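CopN (Chlamydia pneumoniae, PDB 4NRH) probably acts as a gatekeeper of type III secretion that, in complex with its chaperone Scc3, directs the secretion of translocator proteins. Local coordinates at residues D49-V54 with R90-E95; D116-S121 with A156-F161; S204-L209 with L266-S271; H234-D239 with S245-E250. One frame throughout, in Å; residues are numbered along the deposited sequence.

Contact 1 (D49-V54 with R90-E95); sequences DILALV and RNTHTE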
loop_
_atom_site.group_PDB
_atom_site.type_symbol
_atom_site.label_atom_id
_atom_site.label_comp_id
_atom_site.label_asym_id
_atom_site.label_seq_id
_atom_site.Cartn_x
_atom_site.Cartn_y
_atom_site.Cartn_z
ATOM N N ASP A 49 -15.525 -21.299 41.379
ATOM C CA ASP A 49 -14.465 -20.885 42.293
ATOM C C ASP A 49 -13.190 -20.543 41.531
ATOM O O ASP A 49 -12.519 -19.554 41.831
ATOM C CB ASP A 49 -14.175 -21.983 43.318
ATOM C CG ASP A 49 -15.307 -22.176 44.305
ATOM O OD1 ASP A 49 -16.126 -21.247 44.469
ATOM O OD2 ASP A 49 -15.376 -23.260 44.921
ATOM N N ILE A 50 -12.863 -21.378 40.550
ATOM C CA ILE A 50 -11.683 -21.177 39.720
ATOM C C ILE A 50 -11.741 -19.851 38.972
ATOM O O ILE A 50 -10.806 -19.052 39.040
ATOM C CB ILE A 50 -11.520 -22.320 38.700
ATOM C CG1 ILE A 50 -11.216 -23.637 39.418
ATOM C CG2 ILE A 50 -10.429 -21.987 37.695
ATOM C CD1 ILE A 50 -11.456 -24.862 38.564
ATOM N N LEU A 51 -12.846 -19.616 38.270
ATOM C CA LEU A 51 -13.010 -18.394 37.491
ATOM C C LEU A 51 -12.923 -17.145 38.360
ATOM O O LEU A 51 -12.263 -16.179 37.992
ATOM C CB LEU A 51 -14.347 -18.415 36.743
ATOM C CG LEU A 51 -14.450 -19.408 35.583
ATOM C CD1 LEU A 51 -15.861 -19.433 35.017
ATOM C CD2 LEU A 51 -13.441 -19.062 34.500
ATOM N N ALA A 52 -13.569 -17.183 39.523
ATOM C CA ALA A 52 -13.552 -16.060 40.457
ATOM C C ALA A 52 -12.129 -15.689 40.863
ATOM O O ALA A 52 -11.770 -14.511 40.899
ATOM C CB ALA A 52 -14.385 -16.384 41.687
ATOM N N LEU A 53 -11.326 -16.702 41.170
ATOM C CA LEU A 53 -9.933 -16.496 41.548
ATOM C C LEU A 53 -9.107 -15.949 40.384
ATOM O O LEU A 53 -8.162 -15.186 40.590
ATOM C CB LEU A 53 -9.322 -17.804 42.057
ATOM C CG LEU A 53 -9.710 -18.216 43.479
ATOM C CD1 LEU A 53 -9.214 -19.619 43.788
ATOM C CD2 LEU A 53 -9.171 -17.218 44.494
ATOM N N VAL A 54 -9.463 -16.345 39.166
ATOM C CA VAL A 54 -8.759 -15.885 37.972
ATOM C C VAL A 54 -8.977 -14.394 37.710
ATOM O O VAL A 54 -8.016 -13.658 37.479
ATOM C CB VAL A 54 -9.181 -16.689 36.724
ATOM C CG1 VAL A 54 -8.608 -16.062 35.463
ATOM C CG2 VAL A 54 -8.729 -18.135 36.849
ATOM N N ARG A 90 -12.124 -23.195 32.001
ATOM C CA ARG A 90 -11.488 -22.564 30.850
ATOM C C ARG A 90 -12.472 -22.436 29.690
ATOM O O ARG A 90 -12.517 -21.408 29.013
ATOM C CB ARG A 90 -10.250 -23.350 30.408
ATOM C CG ARG A 90 -9.638 -22.828 29.114
ATOM C CD ARG A 90 -8.304 -23.487 28.802
ATOM N NE ARG A 90 -8.448 -24.888 28.423
ATOM C CZ ARG A 90 -7.625 -25.521 27.594
ATOM N NH1 ARG A 90 -6.599 -24.875 27.055
ATOM N NH2 ARG A 90 -7.829 -26.799 27.300
ATOM N N ASN A 91 -13.260 -23.485 29.469
ATOM C CA ASN A 91 -14.270 -23.479 28.415
ATOM C C ASN A 91 -15.327 -22.401 28.635
ATOM O O ASN A 91 -15.759 -21.742 27.689
ATOM C CB ASN A 91 -14.941 -24.848 28.313
ATOM C CG ASN A 91 -16.074 -24.865 27.306
ATOM O OD1 ASN A 91 -15.852 -24.752 26.100
ATOM N ND2 ASN A 91 -17.300 -25.007 27.797
ATOM N N THR A 92 -15.742 -22.233 29.887
ATOM C CA THR A 92 -16.723 -21.210 30.237
ATOM C C THR A 92 -16.141 -19.819 30.001
ATOM O O THR A 92 -16.817 -18.931 29.481
ATOM C CB THR A 92 -17.175 -21.339 31.706
ATOM O OG1 THR A 92 -17.762 -22.629 31.915
ATOM C CG2 THR A 92 -18.190 -20.263 32.051
ATOM N N HIS A 93 -14.881 -19.644 30.386
ATOM C CA HIS A 93 -14.170 -18.388 30.181
ATOM C C HIS A 93 -14.108 -18.017 28.703
ATOM O O HIS A 93 -14.404 -16.882 28.323
ATOM C CB HIS A 93 -12.758 -18.477 30.758
ATOM C CG HIS A 93 -12.001 -17.185 30.712
ATOM N ND1 HIS A 93 -11.201 -16.830 29.647
ATOM C CD2 HIS A 93 -11.918 -16.169 31.601
ATOM C CE1 HIS A 93 -10.661 -15.648 29.882
ATOM N NE2 HIS A 93 -11.079 -15.224 31.061
ATOM N N THR A 94 -13.706 -18.979 27.877
ATOM C CA THR A 94 -13.626 -18.780 26.435
ATOM C C THR A 94 -14.997 -18.445 25.852
ATOM O O THR A 94 -15.116 -17.597 24.969
ATOM C CB THR A 94 -13.056 -20.030 25.732
ATOM O OG1 THR A 94 -11.697 -20.229 26.138
ATOM C CG2 THR A 94 -13.110 -19.878 24.217
ATOM N N GLU A 95 -16.031 -19.104 26.362
ATOM C CA GLU A 95 -17.396 -18.857 25.911
ATOM C C GLU A 95 -17.871 -17.463 26.308
ATOM O O GLU A 95 -18.524 -16.771 25.525
ATOM C CB GLU A 95 -18.351 -19.911 26.479
ATOM C CG GLU A 95 -18.442 -21.185 25.656
ATOM C CD GLU A 95 -19.306 -22.240 26.323
ATOM O OE1 GLU A 95 -20.356 -21.877 26.894
ATOM O OE2 GLU A 95 -18.936 -23.432 26.274
#

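Contact 2 (D116-S121 with A156-F161); sequences DQLNVS and AIVSSF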
loop_
_atom_site.group_PDB
_atom_site.type_symbol
_atom_site.label_atom_id
_atom_site.label_comp_id
_atom_site.label_asym_id
_atom_site.label_seq_id
_atom_site.Cartn_x
_atom_site.Cartn_y
_atom_site.Cartn_z
ATOM N N ASP A 116 6.618 -2.021 23.063
ATOM C CA ASP A 116 7.948 -1.700 23.572
ATOM C C ASP A 116 8.563 -0.510 22.836
ATOM O O ASP A 116 9.513 0.103 23.322
ATOM C CB ASP A 116 8.870 -2.916 23.463
ATOM C CG ASP A 116 8.621 -3.939 24.556
ATOM O OD1 ASP A 116 8.044 -3.570 25.600
ATOM O OD2 ASP A 116 9.006 -5.112 24.371
ATOM N N GLN A 117 8.017 -0.192 21.666
ATOM C CA GLN A 117 8.532 0.898 20.847
ATOM C C GLN A 117 7.676 2.156 20.979
ATOM O O GLN A 117 8.012 3.205 20.433
ATOM C CB GLN A 117 8.599 0.473 19.378
ATOM C CG GLN A 117 9.365 -0.817 19.133
ATOM C CD GLN A 117 10.832 -0.702 19.496
ATOM O OE1 GLN A 117 11.476 0.306 19.209
ATOM N NE2 GLN A 117 11.368 -1.739 20.129
ATOM N N LEU A 118 6.571 2.045 21.709
ATOM C CA LEU A 118 5.651 3.165 21.874
ATOM C C LEU A 118 5.444 3.524 23.342
ATOM O O LEU A 118 5.912 2.820 24.236
ATOM C CB LEU A 118 4.302 2.842 21.231
ATOM C CG LEU A 118 4.312 2.419 19.762
ATOM C CD1 LEU A 118 2.950 1.882 19.353
ATOM C CD2 LEU A 118 4.723 3.583 18.872
ATOM N N ASN A 119 4.739 4.624 23.582
ATOM C CA ASN A 119 4.318 4.975 24.931
ATOM C C ASN A 119 2.879 4.522 25.150
ATOM O O ASN A 119 2.031 5.281 25.618
ATOM C CB ASN A 119 4.455 6.482 25.171
ATOM C CG ASN A 119 4.356 6.852 26.643
ATOM O OD1 ASN A 119 4.680 6.053 27.521
ATOM N ND2 ASN A 119 3.905 8.072 26.916
ATOM N N VAL A 120 2.614 3.270 24.795
ATOM C CA VAL A 120 1.296 2.677 24.961
ATOM C C VAL A 120 1.463 1.276 25.544
ATOM O O VAL A 120 2.508 0.648 25.372
ATOM C CB VAL A 120 0.527 2.625 23.618
ATOM C CG1 VAL A 120 1.178 1.629 22.670
ATOM C CG2 VAL A 120 -0.941 2.280 23.834
ATOM N N SER A 121 0.442 0.791 26.245
ATOM C CA SER A 121 0.481 -0.547 26.818
ATOM C C SER A 121 0.175 -1.598 25.758
ATOM O O SER A 121 -0.533 -1.316 24.791
ATOM C CB SER A 121 -0.511 -0.659 27.978
ATOM O OG SER A 121 -1.847 -0.666 27.504
ATOM N N ALA A 156 2.679 5.202 12.282
ATOM C CA ALA A 156 3.363 4.298 11.363
ATOM C C ALA A 156 3.622 2.941 12.014
ATOM O O ALA A 156 3.329 1.898 11.431
ATOM C CB ALA A 156 4.667 4.916 10.886
ATOM N N ILE A 157 4.171 2.965 13.224
ATOM C CA ILE A 157 4.424 1.743 13.979
ATOM C C ILE A 157 3.112 1.037 14.318
ATOM O O ILE A 157 3.005 -0.186 14.204
ATOM C CB ILE A 157 5.208 2.038 15.273
ATOM C CG1 ILE A 157 6.624 2.508 14.937
ATOM C CG2 ILE A 157 5.259 0.810 16.169
ATOM C CD1 ILE A 157 7.411 2.979 16.140
ATOM N N VAL A 158 2.113 1.818 14.722
ATOM C CA VAL A 158 0.797 1.282 15.047
ATOM C C VAL A 158 0.162 0.602 13.833
ATOM O O VAL A 158 -0.430 -0.471 13.949
ATOM C CB VAL A 158 -0.145 2.387 15.568
ATOM C CG1 VAL A 158 -1.552 1.850 15.752
ATOM C CG2 VAL A 158 0.383 2.969 16.873
ATOM N N SER A 159 0.302 1.228 12.669
ATOM C CA SER A 159 -0.224 0.668 11.429
ATOM C C SER A 159 0.453 -0.660 11.099
ATOM O O SER A 159 -0.188 -1.589 10.608
ATOM C CB SER A 159 -0.042 1.652 10.272
ATOM O OG SER A 159 1.327 1.797 9.938
ATOM N N SER A 160 1.752 -0.740 11.371
ATOM C CA SER A 160 2.509 -1.966 11.140
ATOM C C SER A 160 2.062 -3.077 12.088
ATOM O O SER A 160 2.005 -4.244 11.702
ATOM C CB SER A 160 4.010 -1.710 11.298
ATOM O OG SER A 160 4.479 -0.814 10.307
ATOM N N PHE A 161 1.759 -2.709 13.329
ATOM C CA PHE A 161 1.225 -3.662 14.297
ATOM C C PHE A 161 -0.097 -4.242 13.809
ATOM O O PHE A 161 -0.340 -5.443 13.927
ATOM C CB PHE A 161 1.031 -3.010 15.667
ATOM C CG PHE A 161 0.155 -3.806 16.591
ATOM C CD1 PHE A 161 0.598 -5.007 17.118
ATOM C CD2 PHE A 161 -1.113 -3.360 16.924
ATOM C CE1 PHE A 161 -0.207 -5.748 17.963
ATOM C CE2 PHE A 161 -1.923 -4.096 17.770
ATOM C CZ PHE A 161 -1.467 -5.291 18.291
#

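Contact 3 (S204-L209 with L266-S271); sequences SRVPIL and LNLFFS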
loop_
_atom_site.group_PDB
_atom_site.type_symbol
_atom_site.label_atom_id
_atom_site.label_comp_id
_atom_site.label_asym_id
_atom_site.label_seq_id
_atom_site.Cartn_x
_atom_site.Cartn_y
_atom_site.Cartn_z
ATOM N N SER A 204 7.391 17.653 8.366
ATOM C CA SER A 204 8.786 18.065 8.294
ATOM C C SER A 204 8.977 19.338 7.466
ATOM O O SER A 204 9.679 20.258 7.883
ATOM C CB SER A 204 9.638 16.934 7.713
ATOM O OG SER A 204 10.849 17.431 7.172
ATOM N N ARG A 205 8.351 19.383 6.293
ATOM C CA ARG A 205 8.621 20.440 5.320
ATOM C C ARG A 205 7.885 21.758 5.583
ATOM O O ARG A 205 8.429 22.830 5.323
ATOM C CB ARG A 205 8.279 19.950 3.910
ATOM C CG ARG A 205 8.924 18.627 3.520
ATOM C CD ARG A 205 10.439 18.677 3.607
ATOM N NE ARG A 205 10.994 19.847 2.933
ATOM C CZ ARG A 205 12.273 20.204 2.994
ATOM N NH1 ARG A 205 13.133 19.475 3.692
ATOM N NH2 ARG A 205 12.692 21.285 2.351
ATOM N N VAL A 206 6.649 21.683 6.071
ATOM C CA VAL A 206 5.852 22.891 6.298
ATOM C C VAL A 206 6.515 23.885 7.271
ATOM O O VAL A 206 6.559 25.081 6.977
ATOM C CB VAL A 206 4.425 22.546 6.799
ATOM C CG1 VAL A 206 3.731 23.780 7.355
ATOM C CG2 VAL A 206 3.604 21.930 5.675
ATOM N N PRO A 207 7.039 23.409 8.422
ATOM C CA PRO A 207 7.749 24.368 9.279
ATOM C C PRO A 207 8.965 24.998 8.598
ATOM O O PRO A 207 9.342 26.118 8.936
ATOM C CB PRO A 207 8.185 23.514 10.474
ATOM C CG PRO A 207 7.200 22.412 10.520
ATOM C CD PRO A 207 6.909 22.097 9.083
ATOM N N ILE A 208 9.566 24.280 7.653
ATOM C CA ILE A 208 10.697 24.804 6.893
ATOM C C ILE A 208 10.241 25.927 5.962
ATOM O O ILE A 208 10.923 26.943 5.816
ATOM C CB ILE A 208 11.389 23.693 6.078
ATOM C CG1 ILE A 208 11.964 22.628 7.016
ATOM C CG2 ILE A 208 12.480 24.272 5.187
ATOM C CD1 ILE A 208 12.664 21.499 6.300
ATOM N N LEU A 209 9.080 25.742 5.338
ATOM C CA LEU A 209 8.499 26.775 4.487
ATOM C C LEU A 209 8.130 28.008 5.307
ATOM O O LEU A 209 8.370 29.141 4.887
ATOM C CB LEU A 209 7.267 26.244 3.753
ATOM C CG LEU A 209 6.509 27.262 2.896
ATOM C CD1 LEU A 209 7.428 27.871 1.846
ATOM C CD2 LEU A 209 5.286 26.629 2.246
ATOM N N LEU A 266 2.805 25.515 -3.559
ATOM C CA LEU A 266 2.715 24.823 -4.842
ATOM C C LEU A 266 3.958 23.981 -5.106
ATOM O O LEU A 266 3.862 22.837 -5.549
ATOM C CB LEU A 266 2.512 25.825 -5.980
ATOM C CG LEU A 266 1.125 26.453 -6.113
ATOM C CD1 LEU A 266 1.158 27.621 -7.086
ATOM C CD2 LEU A 266 0.115 25.411 -6.561
ATOM N N ASN A 267 5.127 24.556 -4.835
ATOM C CA ASN A 267 6.384 23.830 -4.969
ATOM C C ASN A 267 6.438 22.652 -4.006
ATOM O O ASN A 267 6.993 21.599 -4.320
ATOM C CB ASN A 267 7.573 24.760 -4.727
ATOM C CG ASN A 267 7.838 25.684 -5.898
ATOM O OD1 ASN A 267 7.582 25.333 -7.050
ATOM N ND2 ASN A 267 8.354 26.872 -5.609
ATOM N N LEU A 268 5.860 22.844 -2.825
ATOM C CA LEU A 268 5.794 21.794 -1.819
ATOM C C LEU A 268 4.902 20.649 -2.296
ATOM O O LEU A 268 5.244 19.477 -2.136
ATOM C CB LEU A 268 5.283 22.357 -0.493
ATOM C CG LEU A 268 5.390 21.417 0.704
ATOM C CD1 LEU A 268 6.826 20.951 0.847
ATOM C CD2 LEU A 268 4.917 22.109 1.971
ATOM N N PHE A 269 3.756 20.998 -2.871
ATOM C CA PHE A 269 2.842 20.010 -3.436
ATOM C C PHE A 269 3.489 19.228 -4.573
ATOM O O PHE A 269 3.338 18.008 -4.661
ATOM C CB PHE A 269 1.559 20.682 -3.933
ATOM C CG PHE A 269 0.577 21.002 -2.840
ATOM C CD1 PHE A 269 0.803 20.584 -1.539
ATOM C CD2 PHE A 269 -0.577 21.716 -3.118
ATOM C CE1 PHE A 269 -0.101 20.876 -0.535
ATOM C CE2 PHE A 269 -1.485 22.011 -2.118
ATOM C CZ PHE A 269 -1.246 21.590 -0.824
ATOM N N PHE A 270 4.201 19.937 -5.444
ATOM C CA PHE A 270 4.858 19.313 -6.587
ATOM C C PHE A 270 5.957 18.360 -6.127
ATOM O O PHE A 270 6.102 17.261 -6.661
ATOM C CB PHE A 270 5.440 20.375 -7.526
ATOM C CG PHE A 270 5.913 19.824 -8.842
ATOM C CD1 PHE A 270 7.210 19.361 -8.991
ATOM C CD2 PHE A 270 5.055 19.757 -9.928
ATOM C CE1 PHE A 270 7.645 18.848 -10.198
ATOM C CE2 PHE A 270 5.483 19.245 -11.137
ATOM C CZ PHE A 270 6.780 18.790 -11.272
ATOM N N SER A 271 6.727 18.792 -5.135
ATOM C CA SER A 271 7.783 17.964 -4.565
ATOM C C SER A 271 7.207 16.721 -3.894
ATOM O O SER A 271 7.845 15.669 -3.863
ATOM C CB SER A 271 8.612 18.770 -3.563
ATOM O OG SER A 271 9.084 19.972 -4.144
#

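Contact 4 (H234-D239 with S245-E250); sequences HKIIND and SKVERE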
loop_
_atom_site.group_PDB
_atom_site.type_symbol
_atom_site.label_atom_id
_atom_site.label_comp_id
_atom_site.label_asym_id
_atom_site.label_seq_id
_atom_site.Cartn_x
_atom_site.Cartn_y
_atom_site.Cartn_z
ATOM N N HIS A 234 -4.461 16.006 -0.186
ATOM C CA HIS A 234 -5.306 14.847 -0.450
ATOM C C HIS A 234 -6.593 15.243 -1.167
ATOM O O HIS A 234 -7.114 14.484 -1.983
ATOM C CB HIS A 234 -5.629 14.121 0.855
ATOM C CG HIS A 234 -4.441 13.469 1.487
ATOM N ND1 HIS A 234 -4.281 13.375 2.853
ATOM C CD2 HIS A 234 -3.354 12.877 0.939
ATOM C CE1 HIS A 234 -3.146 12.755 3.118
ATOM N NE2 HIS A 234 -2.565 12.441 1.974
ATOM N N LYS A 235 -7.102 16.430 -0.853
ATOM C CA LYS A 235 -8.278 16.966 -1.530
ATOM C C LYS A 235 -7.985 17.172 -3.010
ATOM O O LYS A 235 -8.817 16.880 -3.870
ATOM C CB LYS A 235 -8.713 18.287 -0.892
ATOM C CG LYS A 235 -10.024 18.839 -1.428
ATOM C CD LYS A 235 -10.494 20.031 -0.609
ATOM C CE LYS A 235 -11.732 20.670 -1.217
ATOM N NZ LYS A 235 -12.169 21.870 -0.448
ATOM N N ILE A 236 -6.790 17.677 -3.293
ATOM C CA ILE A 236 -6.352 17.915 -4.662
ATOM C C ILE A 236 -6.083 16.600 -5.396
ATOM O O ILE A 236 -6.462 16.442 -6.557
ATOM C CB ILE A 236 -5.095 18.806 -4.687
ATOM C CG1 ILE A 236 -5.433 20.208 -4.176
ATOM C CG2 ILE A 236 -4.530 18.898 -6.082
ATOM C CD1 ILE A 236 -4.261 21.163 -4.193
ATOM N N ILE A 237 -5.432 15.659 -4.715
ATOM C CA ILE A 237 -5.164 14.344 -5.292
ATOM C C ILE A 237 -6.462 13.602 -5.605
ATOM O O ILE A 237 -6.590 12.960 -6.649
ATOM C CB ILE A 237 -4.298 13.479 -4.350
ATOM C CG1 ILE A 237 -2.851 13.972 -4.351
ATOM C CG2 ILE A 237 -4.336 12.015 -4.760
ATOM C CD1 ILE A 237 -1.920 13.094 -3.547
ATOM N N ASN A 238 -7.436 13.719 -4.708
ATOM C CA ASN A 238 -8.711 13.030 -4.864
ATOM C C ASN A 238 -9.645 13.737 -5.843
ATOM O O ASN A 238 -10.788 13.318 -6.037
ATOM C CB ASN A 238 -9.399 12.871 -3.506
ATOM C CG ASN A 238 -8.838 11.713 -2.701
ATOM O OD1 ASN A 238 -9.369 10.603 -2.735
ATOM N ND2 ASN A 238 -7.757 11.967 -1.973
ATOM N N ASP A 239 -9.154 14.808 -6.459
ATOM C CA ASP A 239 -9.885 15.475 -7.530
ATOM C C ASP A 239 -9.507 14.810 -8.852
ATOM O O ASP A 239 -8.381 14.948 -9.329
ATOM C CB ASP A 239 -9.566 16.973 -7.556
ATOM C CG ASP A 239 -10.446 17.751 -8.523
ATOM O OD1 ASP A 239 -11.132 17.132 -9.362
ATOM O OD2 ASP A 239 -10.454 18.997 -8.436
ATOM N N SER A 245 -6.520 26.225 -12.141
ATOM C CA SER A 245 -7.370 27.137 -11.383
ATOM C C SER A 245 -7.770 26.569 -10.024
ATOM O O SER A 245 -7.654 27.247 -9.004
ATOM C CB SER A 245 -8.622 27.484 -12.189
ATOM O OG SER A 245 -8.291 28.243 -13.338
ATOM N N LYS A 246 -8.245 25.328 -10.020
ATOM C CA LYS A 246 -8.704 24.685 -8.791
ATOM C C LYS A 246 -7.557 24.476 -7.808
ATOM O O LYS A 246 -7.724 24.647 -6.600
ATOM C CB LYS A 246 -9.376 23.348 -9.107
ATOM C CG LYS A 246 -10.771 23.483 -9.696
ATOM C CD LYS A 246 -11.453 22.131 -9.821
ATOM C CE LYS A 246 -10.752 21.253 -10.843
ATOM N NZ LYS A 246 -11.446 19.948 -11.027
ATOM N N VAL A 247 -6.395 24.098 -8.331
ATOM C CA VAL A 247 -5.211 23.896 -7.505
ATOM C C VAL A 247 -4.757 25.217 -6.889
ATOM O O VAL A 247 -4.427 25.280 -5.703
ATOM C CB VAL A 247 -4.057 23.276 -8.316
ATOM C CG1 VAL A 247 -2.770 23.279 -7.506
ATOM C CG2 VAL A 247 -4.415 21.861 -8.746
ATOM N N GLU A 248 -4.751 26.274 -7.697
ATOM C CA GLU A 248 -4.349 27.596 -7.226
ATOM C C GLU A 248 -5.310 28.116 -6.161
ATOM O O GLU A 248 -4.883 28.684 -5.155
ATOM C CB GLU A 248 -4.276 28.587 -8.392
ATOM C CG GLU A 248 -3.889 29.997 -7.975
ATOM C CD GLU A 248 -3.893 30.974 -9.135
ATOM O OE1 GLU A 248 -4.100 30.535 -10.285
ATOM O OE2 GLU A 248 -3.693 32.183 -8.895
ATOM N N ARG A 249 -6.604 27.917 -6.390
ATOM C CA ARG A 249 -7.629 28.362 -5.453
ATOM C C ARG A 249 -7.503 27.654 -4.109
ATOM O O ARG A 249 -7.670 28.268 -3.056
ATOM C CB ARG A 249 -9.026 28.127 -6.032
ATOM C CG ARG A 249 -10.143 28.755 -5.215
ATOM C CD ARG A 249 -11.504 28.503 -5.844
ATOM N NE ARG A 249 -11.859 27.086 -5.816
ATOM C CZ ARG A 249 -13.068 26.612 -6.099
ATOM N NH1 ARG A 249 -14.047 27.441 -6.432
ATOM N NH2 ARG A 249 -13.298 25.306 -6.048
ATOM N N GLU A 250 -7.214 26.357 -4.156
ATOM C CA GLU A 250 -7.066 25.555 -2.948
ATOM C C GLU A 250 -5.884 26.040 -2.115
ATOM O O GLU A 250 -5.962 26.117 -0.888
ATOM C CB GLU A 250 -6.892 24.076 -3.303
ATOM C CG GLU A 250 -6.686 23.163 -2.103
ATOM C CD GLU A 250 -7.885 23.137 -1.173
ATOM O OE1 GLU A 250 -9.018 23.360 -1.650
ATOM O OE2 GLU A 250 -7.694 22.896 0.038
#

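Contact 1 (D49-V54 with R90-E95)
Leu51 and His93 mark the closest approach of the two backbones, their CA atoms 7.4 Å apart, and each lies within a longer helix: 47-57 carries Asp49-Val54 and 80-97 carries Arg90-Glu95. The pair illustrates helix-to-helix packing in an all-helical bundle, here within the HrpJ-like domain, where one branched residue of one helix reaches the surface of the other. Leu51 is that residue. Its CB points toward the partner helix and its CG lies beside the backbone N (chi1 -70°). From there the two methyls part company: CD1 continues the chain away from CA and lies 3.9 Å from Thr92 CG2, whereas CD2 goes to the neighbouring His93. The leucine thus meets two consecutive residues of one helical turn with a different branch for each. Thr92 offers its methyl to Leu51, while its OG1 bonds to the backbone O of Gln88 one turn earlier. Ile50, the residue before Leu51, extends the same interface, packing on Ala85, Leu86 and Ala89 of helix 80-97. Helix 61-74 closes in as well, for Val54 touches Gln64, and Gln64 OE1 is the hydrogen-bond partner of His93 NE2, so the far nitrogen of this buried ring is satisfied. Leu51 CD2 itself sits at the edge of the imidazole, near its plane, and 3.8 Å from His93 CB.

Contact 2 (D116-S121 with A156-F161)
Leu118 leans on Ile157 and Val158, and its path is easily traced outward. CB points toward helix 152-172, and with chi1 at -55° it carries CG to a point 4.0 Å from Ile157 CG2. Here the side chain forks. CD2 lies against the isoleucine, 3.9 Å from both Ile157 CD1 and Ile157 CG2, and the two side chains slide past each other in opposite senses with this methyl nestled along the partner's branched carbons. CD1 prolongs the leucine chain and arrives at Val158 CG2, 3.7 Å away, roughly at right angles to the valine. This is a loop-on-helix contact: Asp116-Ser121 joins helix 108-115 to helix 122-133, and Ser121 is the N-cap of the second, its OG bonded to Gly124 N. The flanking helices share the same partners, since Tyr114 touches Ile157 and Leu128 touches Val158. At the outer margin of the contact Gln117 comes in through its aliphatic root, CB being 4.3 Å from Ile157 CD1, while its amide turns away. Ala156, at the start of this part of helix 152-172, packs instead on Lys22 of the chaperone chain.

Contact 3 (S204-L209 with L266-S271)
Leu268 fills the tight part of this contact, wedged against Arg205 and Val206 on the neighbouring helix. Its two methyls divide the work: CD1 presses on Arg205 CB at 3.5 Å, with Arg205 CG a little farther off, and CD2 meets Val206 CG2 at 3.9 Å. The fork is delivered by a CG set opposite the backbone N (chi1 -170°), which carries both methyls across to the side chains of the other helix; the CA atoms of Arg205 and Leu268 are 7.8 Å apart. Val206 presents one methyl nearly at right angles to the leucine, and its side chain also reaches Phe226 and Val229. Here helices 179-215 and 259-272 pack together within the third helical domain of the CopN family, one leucine set against two consecutive residues, with Tyr201 and Phe202 adding aromatic contacts to Leu268 from one turn earlier in helix 179-215. The outer side is looser. Arg205 leaves the leucine after its first two carbons, its chain bending at chi2 and chi3, and one face of its guanidinium is covered by Ile208 CD1, offset toward the rim, so the charged end packs on its own helix. Ser204, Pro207 and Ile208 are exposed there, and the helix is kinked at Pro207, whose N makes no bond to the preceding turn. On the other segment, Phe270 packs on Leu46 of the chaperone chain.

Contact 4 (H234-D239 with S245-E250)
An antiparallel helical hairpin is formed here, its arms being helices 226-237 and 244-255 joined by a short connection, within the third helical domain. Ile236 and Val247 bring the two backbones nearest, with CA atoms 6.7 Å apart, and their side chains meet through Ile236 CG2 and Val247 CG2 at 4.0 Å, roughly at right angles. The other branch of the isoleucine extends to Glu250: Ile236 CD1 lies 3.8 Å from Glu250 CG, so the glutamate contributes its methylene chain to the apolar core while a bend at chi2 (64°) turns its carboxylate toward Lys235 and Ser232. Of its two oxygens, OE2 accepts from Ser232 OG, and OE1 makes a long salt bridge of 3.7 Å with Lys235 NZ, the extended lysine chain crossing the glutamate obliquely. A firmer ionic link lies near the turn. Lys246 NZ is bound to Asp239 OD2 at 2.9 Å, approaching on the syn side about 20° out of the carboxylate plane, with a weak second bond to Asp239 OD1. The ammonium also donates to Phe241 O and Asp239 OD1 accepts from Phe241 N, so residues of the connection complete this polar cluster and tie the carboxylate and the lysine to the turn between the arms. Two further helices pack on the hairpin: Ile236 touches Phe269 of helix 259-272 and Leu290 of helix 284-301, Val247 packs on Leu266, and Glu248 touches Val301.

In the fold
From the N terminus, contact 1 closes a largely helical loop of 35 residues inside the HrpJ-like domain, about 31 Å from the chain's centre. Contact 2 follows in series, closing 34 residues near the middle of the elongated molecule and joining the loop before helix 122-133 to helix 152-172. Contact 3 then closes the longest loop, returning from helix 179-215 to helix 259-272. Contact 4, a short hairpin, is nested inside this loop, and the two touch, their centres 15 Å apart. Contact 1 lies on the opposite side of the chain's centre from both, 57 Å away centre to centre. Each contact ties together parts near one another along the chain, with contacts 3 and 4 sharing one helical domain.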